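Local coordinates for protein putative ribosomal N-acetyltransferase YdaF (Bacillus subtilis, PDB 1NSL) that is a putative GNAT-family N-acetyltransferase, forming homohexamers and homodimers, that may acetylate the N-terminal serine or alanine of ribosomal proteins, at residues Lys117-Thr120 with Tyr121-Glu125; Ser46-Asp49 with Thr50-Thr54; Arg60-Ala64 with Asp65-Ile69; Asn87-Val91 with Asn92-Glu96. All blocks are in the same frame, centred on the assembly; numbering follows the deposited sequence.

In the fold
Interactions 2 and 3 sit on one helix, residues 48-65: interaction 2 starts it, interaction 3 ends it, and their centres are 18 Å apart. Two packing contacts tie interaction 3 to its neighbours. Ile69 CD1 of interaction 3 packs on Tyr121 CE2 of interaction 1 at 3.6 Å, and Leu88 CD1 of interaction 4 lies 3.5 Å from Asn67 C of interaction 3. Interactions 1 and 3 both reach the second subunit. Interaction 2 lies across the chain's centre from interaction 1, with centres 30 Å apart. Strand 94-101, whose first residues belong to interaction 4, precedes the helix of interaction 1; GNAT relatives bind acetyl-CoA where this strand splays from its parallel neighbour.

Interaction 1: residues Lys117-Thr120 with Tyr121-Glu125; sequences KLIT and YAFEE
With chi1 of Ile119 at -71°, CG1 sits beside the backbone N while CG2 is thrown to the far side of that N, and the matching -71° at Phe123 sends its ring the same way one turn later. The two side chains therefore run alongside each other, and the methyl CG2, rather than the longer CG1 arm, meets the CD2-CE2 flank of the ring (CG2 to CE2 3.4 Å). Ile119 also reaches Ile97 and Phe151, and the Phe123 ring is met by Trp180 with its plane inclined. On another flank of the helix Leu118 CD1 approaches Tyr121 CD2 at 4.3 Å, and Met2 of the second subunit packs on both residues. These contacts ride on helix 110-124, the crossover helix of the beta-alpha-beta unit that joins the parallel strands 94-101 and 130-136, a central element of the GNAT fold. Its backbone bonds step by four: Tyr121 N gives a nearly straight bond to Lys117 O (3.1 Å, 168°), and Glu124 N bonds to Thr120 O at 2.7 Å. Thr120 and Glu124 also lie side by side, but through the methyl, with Thr120 CG2 3.6 Å from Glu124 OE1. The hydroxyl OG1 is turned back to a hydrogen bond with Arg116 O. One turn beyond Ile119, Phe123 O accepts a hydrogen bond from Lys177 NZ.

Interaction 2: residues Ser46-Asp49 with Thr50-Thr54; sequences SSAD and TYRET
Two like-charged carboxylates, Asp49 and Glu53, lie side by side and point the same way, with Asp49 OD1 3.3 Å from Glu53 OE2. The other oxygen of Asp49 has a compensating partner: OD2 meets the edge of the Arg52 guanidinium, 3.0 Å from NH2, in a salt bridge whose hydrogen bond is weak. The carboxylate and guanidinium planes stand 78° apart. A bend at chi3 (25°) folds the Arg52 chain back along the helix, which lays one guanidinium face over Ala48 O, while NH1 forms a second salt bridge with Glu22. This is the first turn of helix 48-65, with Ser47 as N-cap: its OG accepts a hydrogen bond from Thr50 N at 3.3 Å, almost straight at 173°. Regular helical bonds follow, Tyr51 N to Ser47 O (3.3 Å) and Glu53 N to Asp49 O (2.8 Å). The amino end of the helix and Arg52 would probably both ease the crowding of negative charge around Asp49. On the buried side the Tyr51 ring lies near Ser46, though the modelled approach is doubtful, and packs among Ala21 and Ile28 of helix 21-30, Phe40, Ile56 and Trp59. An alanine here would keep the backbone bond to Ser47 O but is likely to leave a gap between the two helices.

Interaction 3: residues Arg60-Ala64 with Asp65-Ile69; sequences RRQYA and DLNGI
Tyr63 lies alongside Ile69, the edge of its ring at CD1 meeting Ile69 CG1 at 4.1 Å, so the last turn of helix 48-65 packs on the start of strand 69-75. Between them the chain leaves the helix through a Schellman motif with Leu66 as the C-prime residue, its phi positive at 77°. The evidence is the pair of closing bonds: Asn67 N to Gln62 O (3.0 Å, 159°) and a weak one from Leu66 N to Tyr63 O, where the placing of Leu66 N is less sure. A regular helical bond, Asp65 N to Arg61 O at 2.8 Å, precedes them. Gly68 then turns the chain with a strongly positive phi, where a side chain would collide with the preceding carbonyl, and its O lies at the Tyr63 ring edge. The helix end also builds the interface with the second subunit: Ala64 O accepts a bond from Arg60 NE of that subunit, and the same bond recurs in reverse. Arg61 is shared between Asp58 of its own chain and Asp65 of the second subunit. Across the turn the Gln62 and Asn67 amide planes are only about 20° from parallel, and Asn67 ND2 comes to 4.1 Å from Gln62 CG.

Interaction 4: residues Asn87-Val91 with Asn92-Glu96; sequences NLDQV and NRKAE
Asp89 grips Asn92 with both carboxylate oxygens: OD2 accepts from the side-chain ND2 at 2.6 Å, and OD1 from the backbone N at 3.2 Å with a nearly straight N-H (169°). Both donors come from outside the carboxylate plane, whereas OD2 lies in the plane of the Asn92 amide, the two flat groups being turned 77° to each other. The Asp89 chi1 of -174° sets CG beside its own carbonyl carbon, which carries the carboxylate over the turn. The backbone of Asp89 is paired as well, its N giving to Lys94 O (3.0 Å) and its O accepting from Lys94 N (3.1 Å) and, weakly, from Arg93 N. A leucine in place of Asp89 would keep this pairing but lose both carboxylate bonds, which would probably leave the Asn92 amide held mainly by the weak bond of its OD1 to Tyr162 N of the third subunit, and its backbone N without this acceptor. Farther along, Asn87 ND2 makes a weak bond to Glu96 OE2. Lys94 lies along the same face as Asp89, its CE 3.7 Å from Asp89 OD2, while its NZ bonds weakly to Gly160 O of the third subunit. Ala95 CB rests against Leu88 CA at 4.2 Å, and Ala95 CA makes a C-H...O contact with Asn87 O (3.4 Å). Val91, at the tip, packs on Phe41 of the third subunit. Arg93 and Lys94 both face Asp89, and Arg93 has a positive phi: a G1 beta bulge closing the antiparallel hairpin of strands 78-89 and 94-101.

Interaction 1: residues Lys117-Thr120 with Tyr121-Glu125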
loop_
_atom_site.group_PDB
_atom_site.type_symbol
_atom_site.label_atom_id
_atom_site.label_comp_id
_atom_site.label_asym_id
_atom_site.label_seq_id
_atom_site.Cartn_x
_atom_site.Cartn_y
_atom_site.Cartn_z
ATOM N N LYS C 117 -12.635 -25.104 21.627
ATOM C CA LYS C 117 -13.435 -24.061 21.027
ATOM C C LYS C 117 -12.969 -23.813 19.586
ATOM O O LYS C 117 -13.815 -23.684 18.679
ATOM C CB LYS C 117 -13.402 -22.750 21.796
ATOM C CG LYS C 117 -14.323 -22.679 22.996
ATOM C CD LYS C 117 -15.816 -22.941 22.710
ATOM C CE LYS C 117 -16.513 -23.164 24.058
ATOM N NZ LYS C 117 -17.608 -24.169 24.137
ATOM N N LEU C 118 -11.638 -23.766 19.385
ATOM C CA LEU C 118 -11.041 -23.421 18.090
ATOM C C LEU C 118 -11.422 -24.405 17.017
ATOM O O LEU C 118 -11.690 -24.047 15.888
ATOM C CB LEU C 118 -9.536 -23.363 18.201
ATOM C CG LEU C 118 -8.795 -22.783 16.994
ATOM C CD1 LEU C 118 -9.611 -21.687 16.374
ATOM C CD2 LEU C 118 -7.363 -22.203 17.351
ATOM N N ILE C 119 -11.454 -25.667 17.404
ATOM C CA ILE C 119 -11.742 -26.711 16.489
ATOM C C ILE C 119 -13.188 -26.548 16.107
ATOM O O ILE C 119 -13.517 -26.357 14.914
ATOM C CB ILE C 119 -11.444 -28.024 17.164
ATOM C CG1 ILE C 119 -9.923 -28.086 17.278
ATOM C CG2 ILE C 119 -12.075 -29.228 16.373
ATOM C CD1 ILE C 119 -9.399 -29.219 18.053
ATOM N N THR C 120 -14.055 -26.554 17.113
ATOM C CA THR C 120 -15.461 -26.385 16.828
ATOM C C THR C 120 -15.646 -25.362 15.679
ATOM O O THR C 120 -16.274 -25.638 14.672
ATOM C CB THR C 120 -16.228 -25.917 18.103
ATOM O OG1 THR C 120 -16.263 -26.956 19.106
ATOM C CG2 THR C 120 -17.721 -25.646 17.761
ATOM N N TYR C 121 -15.058 -24.200 15.855
ATOM C CA TYR C 121 -15.125 -23.133 14.909
ATOM C C TYR C 121 -14.553 -23.588 13.605
ATOM O O TYR C 121 -15.080 -23.293 12.545
ATOM C CB TYR C 121 -14.304 -21.959 15.414
ATOM C CG TYR C 121 -14.101 -20.883 14.393
ATOM C CD1 TYR C 121 -15.116 -19.973 14.099
ATOM C CD2 TYR C 121 -12.878 -20.752 13.725
ATOM C CE1 TYR C 121 -14.925 -18.966 13.167
ATOM C CE2 TYR C 121 -12.687 -19.746 12.775
ATOM C CZ TYR C 121 -13.712 -18.855 12.499
ATOM O OH TYR C 121 -13.520 -17.845 11.558
ATOM N N ALA C 122 -13.458 -24.315 13.668
ATOM C CA ALA C 122 -12.829 -24.679 12.433
ATOM C C ALA C 122 -13.772 -25.555 11.667
ATOM O O ALA C 122 -13.989 -25.318 10.486
ATOM C CB ALA C 122 -11.631 -25.372 12.702
ATOM N N PHE C 123 -14.370 -26.552 12.332
ATOM C CA PHE C 123 -15.251 -27.505 11.651
ATOM C C PHE C 123 -16.659 -27.026 11.407
ATOM O O PHE C 123 -17.344 -27.578 10.540
ATOM C CB PHE C 123 -15.365 -28.808 12.430
ATOM C CG PHE C 123 -14.123 -29.654 12.423
ATOM C CD1 PHE C 123 -13.319 -29.770 11.300
ATOM C CD2 PHE C 123 -13.746 -30.332 13.537
ATOM C CE1 PHE C 123 -12.172 -30.551 11.334
ATOM C CE2 PHE C 123 -12.636 -31.095 13.540
ATOM C CZ PHE C 123 -11.865 -31.209 12.447
ATOM N N GLU C 124 -17.165 -26.049 12.149
ATOM C CA GLU C 124 -18.591 -25.690 11.940
ATOM C C GLU C 124 -18.795 -24.273 11.458
ATOM O O GLU C 124 -19.862 -23.734 11.650
ATOM C CB GLU C 124 -19.377 -25.801 13.248
ATOM C CG GLU C 124 -19.982 -27.149 13.611
ATOM C CD GLU C 124 -20.548 -27.183 15.049
ATOM O OE1 GLU C 124 -20.658 -26.130 15.733
ATOM O OE2 GLU C 124 -20.887 -28.281 15.528
ATOM N N GLU C 125 -17.786 -23.639 10.880
ATOM C CA GLU C 125 -17.917 -22.250 10.440
ATOM C C GLU C 125 -17.014 -21.994 9.247
ATOM O O GLU C 125 -17.418 -21.388 8.277
ATOM C CB GLU C 125 -17.534 -21.296 11.575
ATOM C CG GLU C 125 -18.455 -21.358 12.786
ATOM C CD GLU C 125 -19.764 -20.591 12.568
ATOM O OE1 GLU C 125 -19.722 -19.483 11.974
ATOM O OE2 GLU C 125 -20.841 -21.085 12.985
#

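Interaction 2: residues Ser46-Asp49 with Thr50-Thr54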
loop_
_atom_site.group_PDB
_atom_site.type_symbol
_atom_site.label_atom_id
_atom_site.label_comp_id
_atom_site.label_asym_id
_atom_site.label_seq_id
_atom_site.Cartn_x
_atom_site.Cartn_y
_atom_site.Cartn_z
ATOM N N SER C 46 10.930 -10.229 21.238
ATOM C CA SER C 46 10.128 -9.038 21.305
ATOM C C SER C 46 10.803 -7.713 21.529
ATOM O O SER C 46 12.036 -7.597 21.629
ATOM C CB SER C 46 9.168 -9.267 22.441
ATOM O OG SER C 46 9.688 -10.316 23.248
ATOM N N SER C 47 9.926 -6.728 21.658
ATOM C CA SER C 47 10.235 -5.328 21.808
ATOM C C SER C 47 8.856 -4.757 21.830
ATOM O O SER C 47 8.197 -4.754 20.829
ATOM C CB SER C 47 10.935 -4.811 20.577
ATOM O OG SER C 47 10.512 -3.493 20.316
ATOM N N ALA C 48 8.383 -4.310 22.976
ATOM C CA ALA C 48 6.998 -3.829 23.093
ATOM C C ALA C 48 6.570 -2.861 21.986
ATOM O O ALA C 48 5.394 -2.810 21.663
ATOM C CB ALA C 48 6.738 -3.212 24.470
ATOM N N ASP C 49 7.499 -2.083 21.418
ATOM C CA ASP C 49 7.151 -1.227 20.304
ATOM C C ASP C 49 6.838 -2.028 19.053
ATOM O O ASP C 49 5.852 -1.810 18.402
ATOM C CB ASP C 49 8.287 -0.259 20.028
ATOM C CG ASP C 49 8.260 0.916 20.955
ATOM O OD1 ASP C 49 8.451 2.036 20.468
ATOM O OD2 ASP C 49 8.031 0.827 22.186
ATOM N N THR C 50 7.695 -2.962 18.710
ATOM C CA THR C 50 7.463 -3.750 17.528
ATOM C C THR C 50 6.114 -4.458 17.570
ATOM O O THR C 50 5.369 -4.374 16.599
ATOM C CB THR C 50 8.640 -4.704 17.257
ATOM O OG1 THR C 50 9.872 -3.941 17.089
ATOM C CG2 THR C 50 8.433 -5.429 15.914
ATOM N N TYR C 51 5.759 -5.108 18.680
ATOM C CA TYR C 51 4.433 -5.729 18.740
ATOM C C TYR C 51 3.305 -4.716 18.623
ATOM O O TYR C 51 2.249 -5.000 18.057
ATOM C CB TYR C 51 4.228 -6.578 20.000
ATOM C CG TYR C 51 4.964 -7.846 19.921
ATOM C CD1 TYR C 51 6.214 -7.987 20.530
ATOM C CD2 TYR C 51 4.476 -8.885 19.182
ATOM C CE1 TYR C 51 6.912 -9.165 20.423
ATOM C CE2 TYR C 51 5.176 -10.052 19.065
ATOM C CZ TYR C 51 6.367 -10.188 19.681
ATOM O OH TYR C 51 7.025 -11.360 19.552
ATOM N N ARG C 52 3.524 -3.536 19.169
ATOM C CA ARG C 52 2.497 -2.527 19.108
ATOM C C ARG C 52 2.357 -1.943 17.733
ATOM O O ARG C 52 1.255 -1.679 17.265
ATOM C CB ARG C 52 2.832 -1.397 20.053
ATOM C CG ARG C 52 1.677 -0.512 20.365
ATOM C CD ARG C 52 1.851 0.368 21.626
ATOM N NE ARG C 52 3.267 0.570 21.880
ATOM C CZ ARG C 52 3.881 0.263 23.009
ATOM N NH1 ARG C 52 3.201 -0.227 24.039
ATOM N NH2 ARG C 52 5.179 0.466 23.107
ATOM N N GLU C 53 3.457 -1.715 17.048
ATOM C CA GLU C 53 3.289 -0.962 15.817
ATOM C C GLU C 53 3.122 -1.793 14.552
ATOM O O GLU C 53 2.545 -1.344 13.558
ATOM C CB GLU C 53 4.416 0.059 15.673
ATOM C CG GLU C 53 4.465 1.130 16.760
ATOM C CD GLU C 53 5.905 1.586 17.011
ATOM O OE1 GLU C 53 6.764 1.300 16.142
ATOM O OE2 GLU C 53 6.214 2.215 18.069
ATOM N N THR C 54 3.595 -3.027 14.624
ATOM C CA THR C 54 3.712 -3.870 13.478
ATOM C C THR C 54 3.123 -5.223 13.705
ATOM O O THR C 54 2.194 -5.633 13.011
ATOM C CB THR C 54 5.181 -4.036 13.218
ATOM O OG1 THR C 54 5.673 -2.785 12.735
ATOM C CG2 THR C 54 5.414 -4.981 12.093
#

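Interaction 3: residues Arg60-Ala64 with Asp65-Ile69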
loop_
_atom_site.group_PDB
_atom_site.type_symbol
_atom_site.label_atom_id
_atom_site.label_comp_id
_atom_site.label_asym_id
_atom_site.label_seq_id
_atom_site.Cartn_x
_atom_site.Cartn_y
_atom_site.Cartn_z
ATOM N N ARG C 60 -4.038 -8.554 13.294
ATOM C CA ARG C 60 -5.390 -8.104 13.210
ATOM C C ARG C 60 -5.852 -8.011 11.765
ATOM O O ARG C 60 -6.982 -8.429 11.446
ATOM C CB ARG C 60 -5.603 -6.817 13.967
ATOM C CG ARG C 60 -5.625 -6.968 15.473
ATOM C CD ARG C 60 -5.639 -5.682 16.170
ATOM N NE ARG C 60 -6.983 -5.126 16.117
ATOM C CZ ARG C 60 -7.961 -5.507 16.935
ATOM N NH1 ARG C 60 -7.714 -6.396 17.861
ATOM N NH2 ARG C 60 -9.179 -4.982 16.857
ATOM N N ARG C 61 -5.022 -7.553 10.847
ATOM C CA ARG C 61 -5.575 -7.519 9.514
ATOM C C ARG C 61 -5.783 -8.921 8.948
ATOM O O ARG C 61 -6.601 -9.163 8.083
ATOM C CB ARG C 61 -4.718 -6.680 8.579
ATOM C CG ARG C 61 -4.858 -5.197 8.757
ATOM C CD ARG C 61 -3.729 -4.429 8.102
ATOM N NE ARG C 61 -3.330 -3.251 8.878
ATOM C CZ ARG C 61 -2.134 -3.094 9.466
ATOM N NH1 ARG C 61 -1.212 -4.070 9.362
ATOM N NH2 ARG C 61 -1.867 -1.951 10.122
ATOM N N GLN C 62 -5.015 -9.861 9.422
ATOM C CA GLN C 62 -5.123 -11.168 8.845
ATOM C C GLN C 62 -6.482 -11.690 9.251
ATOM O O GLN C 62 -7.202 -12.280 8.487
ATOM C CB GLN C 62 -4.001 -12.052 9.374
ATOM C CG GLN C 62 -2.696 -11.999 8.602
ATOM C CD GLN C 62 -1.536 -12.716 9.370
ATOM O OE1 GLN C 62 -1.712 -13.817 10.001
ATOM N NE2 GLN C 62 -0.339 -12.075 9.325
ATOM N N TYR C 63 -6.843 -11.422 10.486
ATOM C CA TYR C 63 -8.120 -11.830 10.975
ATOM C C TYR C 63 -9.148 -11.089 10.152
ATOM O O TYR C 63 -10.214 -11.536 9.963
ATOM C CB TYR C 63 -8.266 -11.445 12.455
ATOM C CG TYR C 63 -9.671 -11.555 12.926
ATOM C CD1 TYR C 63 -10.255 -12.776 13.132
ATOM C CD2 TYR C 63 -10.447 -10.437 13.078
ATOM C CE1 TYR C 63 -11.573 -12.876 13.485
ATOM C CE2 TYR C 63 -11.743 -10.541 13.429
ATOM C CZ TYR C 63 -12.297 -11.744 13.635
ATOM O OH TYR C 63 -13.589 -11.775 14.036
ATOM N N ALA C 64 -8.871 -9.937 9.652
ATOM C CA ALA C 64 -9.992 -9.322 8.989
ATOM C C ALA C 64 -10.134 -9.969 7.639
ATOM O O ALA C 64 -11.260 -10.256 7.187
ATOM C CB ALA C 64 -9.847 -7.732 8.886
ATOM N N ASP C 65 -8.975 -10.182 7.016
ATOM C CA ASP C 65 -8.897 -10.701 5.694
ATOM C C ASP C 65 -9.407 -12.112 5.702
ATOM O O ASP C 65 -9.614 -12.739 4.667
ATOM C CB ASP C 65 -7.464 -10.599 5.244
ATOM C CG ASP C 65 -7.117 -9.177 4.858
ATOM O OD1 ASP C 65 -8.052 -8.363 4.936
ATOM O OD2 ASP C 65 -6.003 -8.768 4.445
ATOM N N LEU C 66 -9.607 -12.615 6.905
ATOM C CA LEU C 66 -10.152 -13.917 7.027
ATOM C C LEU C 66 -9.140 -14.997 6.746
ATOM O O LEU C 66 -9.510 -16.074 6.205
ATOM C CB LEU C 66 -11.288 -14.090 6.039
ATOM C CG LEU C 66 -12.680 -13.684 6.517
ATOM C CD1 LEU C 66 -13.584 -13.539 5.306
ATOM C CD2 LEU C 66 -13.242 -14.744 7.481
ATOM N N ASN C 67 -7.877 -14.777 7.056
ATOM C CA ASN C 67 -7.103 -15.959 6.920
ATOM C C ASN C 67 -6.264 -16.366 8.024
ATOM O O ASN C 67 -5.133 -16.743 7.819
ATOM C CB ASN C 67 -6.349 -16.057 5.628
ATOM C CG ASN C 67 -5.329 -15.043 5.509
ATOM O OD1 ASN C 67 -5.430 -14.203 4.609
ATOM N ND2 ASN C 67 -4.290 -15.108 6.370
ATOM N N GLY C 68 -6.825 -16.309 9.208
ATOM C CA GLY C 68 -6.218 -17.031 10.315
ATOM C C GLY C 68 -6.612 -16.432 11.608
ATOM O O GLY C 68 -7.262 -15.420 11.633
ATOM N N ILE C 69 -6.195 -17.023 12.696
ATOM C CA ILE C 69 -6.404 -16.338 13.940
ATOM C C ILE C 69 -5.144 -16.364 14.764
ATOM O O ILE C 69 -4.527 -17.397 14.950
ATOM C CB ILE C 69 -7.549 -16.932 14.699
ATOM C CG1 ILE C 69 -8.833 -16.577 13.962
ATOM C CG2 ILE C 69 -7.578 -16.291 16.006
ATOM C CD1 ILE C 69 -9.885 -17.679 13.840
#

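Interaction 4: residues Asn87-Val91 with Asn92-Glu96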
loop_
_atom_site.group_PDB
_atom_site.type_symbol
_atom_site.label_atom_id
_atom_site.label_comp_id
_atom_site.label_asym_id
_atom_site.label_seq_id
_atom_site.Cartn_x
_atom_site.Cartn_y
_atom_site.Cartn_z
ATOM N N ASN C 87 -1.859 -21.396 8.372
ATOM C CA ASN C 87 -1.818 -22.219 7.172
ATOM C C ASN C 87 -3.203 -22.547 6.739
ATOM O O ASN C 87 -3.533 -23.698 6.513
ATOM C CB ASN C 87 -1.048 -23.506 7.356
ATOM C CG ASN C 87 0.385 -23.258 7.769
ATOM O OD1 ASN C 87 0.773 -22.101 8.009
ATOM N ND2 ASN C 87 1.185 -24.338 7.883
ATOM N N LEU C 88 -4.027 -21.534 6.620
ATOM C CA LEU C 88 -5.387 -21.779 6.253
ATOM C C LEU C 88 -5.430 -22.022 4.775
ATOM O O LEU C 88 -5.124 -21.140 4.016
ATOM C CB LEU C 88 -6.189 -20.556 6.574
ATOM C CG LEU C 88 -7.664 -20.676 6.838
ATOM C CD1 LEU C 88 -8.056 -19.334 7.502
ATOM C CD2 LEU C 88 -8.421 -20.886 5.536
ATOM N N ASP C 89 -5.820 -23.213 4.356
ATOM C CA ASP C 89 -5.874 -23.555 2.961
ATOM C C ASP C 89 -7.335 -23.867 2.667
ATOM O O ASP C 89 -7.790 -24.994 2.877
ATOM C CB ASP C 89 -4.982 -24.756 2.787
ATOM C CG ASP C 89 -4.800 -25.182 1.364
ATOM O OD1 ASP C 89 -5.563 -24.765 0.480
ATOM O OD2 ASP C 89 -3.913 -25.994 1.044
ATOM N N GLN C 90 -8.081 -22.857 2.216
ATOM C CA GLN C 90 -9.510 -22.992 1.907
ATOM C C GLN C 90 -9.759 -23.980 0.802
ATOM O O GLN C 90 -10.791 -24.631 0.762
ATOM C CB GLN C 90 -10.156 -21.649 1.520
ATOM C CG GLN C 90 -10.903 -20.925 2.652
ATOM C CD GLN C 90 -11.912 -21.835 3.362
ATOM O OE1 GLN C 90 -12.178 -22.965 2.913
ATOM N NE2 GLN C 90 -12.461 -21.354 4.475
ATOM N N VAL C 91 -8.809 -24.136 -0.091
ATOM C CA VAL C 91 -9.061 -25.061 -1.174
ATOM C C VAL C 91 -9.007 -26.469 -0.697
ATOM O O VAL C 91 -9.876 -27.263 -1.034
ATOM C CB VAL C 91 -8.091 -24.931 -2.349
ATOM C CG1 VAL C 91 -8.669 -25.674 -3.540
ATOM C CG2 VAL C 91 -7.870 -23.472 -2.678
ATOM N N ASN C 92 -7.994 -26.823 0.067
ATOM C CA ASN C 92 -7.985 -28.206 0.523
ATOM C C ASN C 92 -8.795 -28.376 1.787
ATOM O O ASN C 92 -8.882 -29.454 2.352
ATOM C CB ASN C 92 -6.565 -28.724 0.680
ATOM C CG ASN C 92 -5.779 -28.626 -0.598
ATOM O OD1 ASN C 92 -6.073 -29.298 -1.605
ATOM N ND2 ASN C 92 -4.787 -27.768 -0.581
ATOM N N ARG C 93 -9.355 -27.269 2.251
ATOM C CA ARG C 93 -10.249 -27.341 3.359
ATOM C C ARG C 93 -9.574 -27.739 4.663
ATOM O O ARG C 93 -10.173 -28.443 5.481
ATOM C CB ARG C 93 -11.332 -28.351 3.010
ATOM C CG ARG C 93 -12.216 -27.905 1.842
ATOM C CD ARG C 93 -13.337 -28.874 1.469
ATOM N NE ARG C 93 -14.276 -28.183 0.590
ATOM C CZ ARG C 93 -15.444 -28.655 0.164
ATOM N NH1 ARG C 93 -16.193 -27.919 -0.651
ATOM N NH2 ARG C 93 -15.856 -29.854 0.526
ATOM N N LYS C 94 -8.358 -27.248 4.884
ATOM C CA LYS C 94 -7.610 -27.656 6.069
ATOM C C LYS C 94 -6.833 -26.531 6.703
ATOM O O LYS C 94 -6.651 -25.479 6.089
ATOM C CB LYS C 94 -6.593 -28.692 5.657
ATOM C CG LYS C 94 -5.598 -28.213 4.668
ATOM C CD LYS C 94 -4.528 -29.285 4.434
ATOM C CE LYS C 94 -3.512 -28.826 3.367
ATOM N NZ LYS C 94 -2.557 -29.901 3.137
ATOM N N ALA C 95 -6.288 -26.745 7.893
ATOM C CA ALA C 95 -5.542 -25.647 8.529
ATOM C C ALA C 95 -4.693 -26.226 9.653
ATOM O O ALA C 95 -4.873 -27.382 9.982
ATOM C CB ALA C 95 -6.529 -24.642 9.077
ATOM N N GLU C 96 -3.779 -25.479 10.243
ATOM C CA GLU C 96 -3.125 -25.963 11.465
ATOM C C GLU C 96 -3.336 -25.133 12.754
ATOM O O GLU C 96 -3.688 -23.948 12.684
ATOM C CB GLU C 96 -1.677 -26.096 11.224
ATOM C CG GLU C 96 -1.455 -26.610 9.835
ATOM C CD GLU C 96 -0.001 -26.619 9.504
ATOM O OE1 GLU C 96 0.802 -26.429 10.452
ATOM O OE2 GLU C 96 0.317 -26.804 8.316
#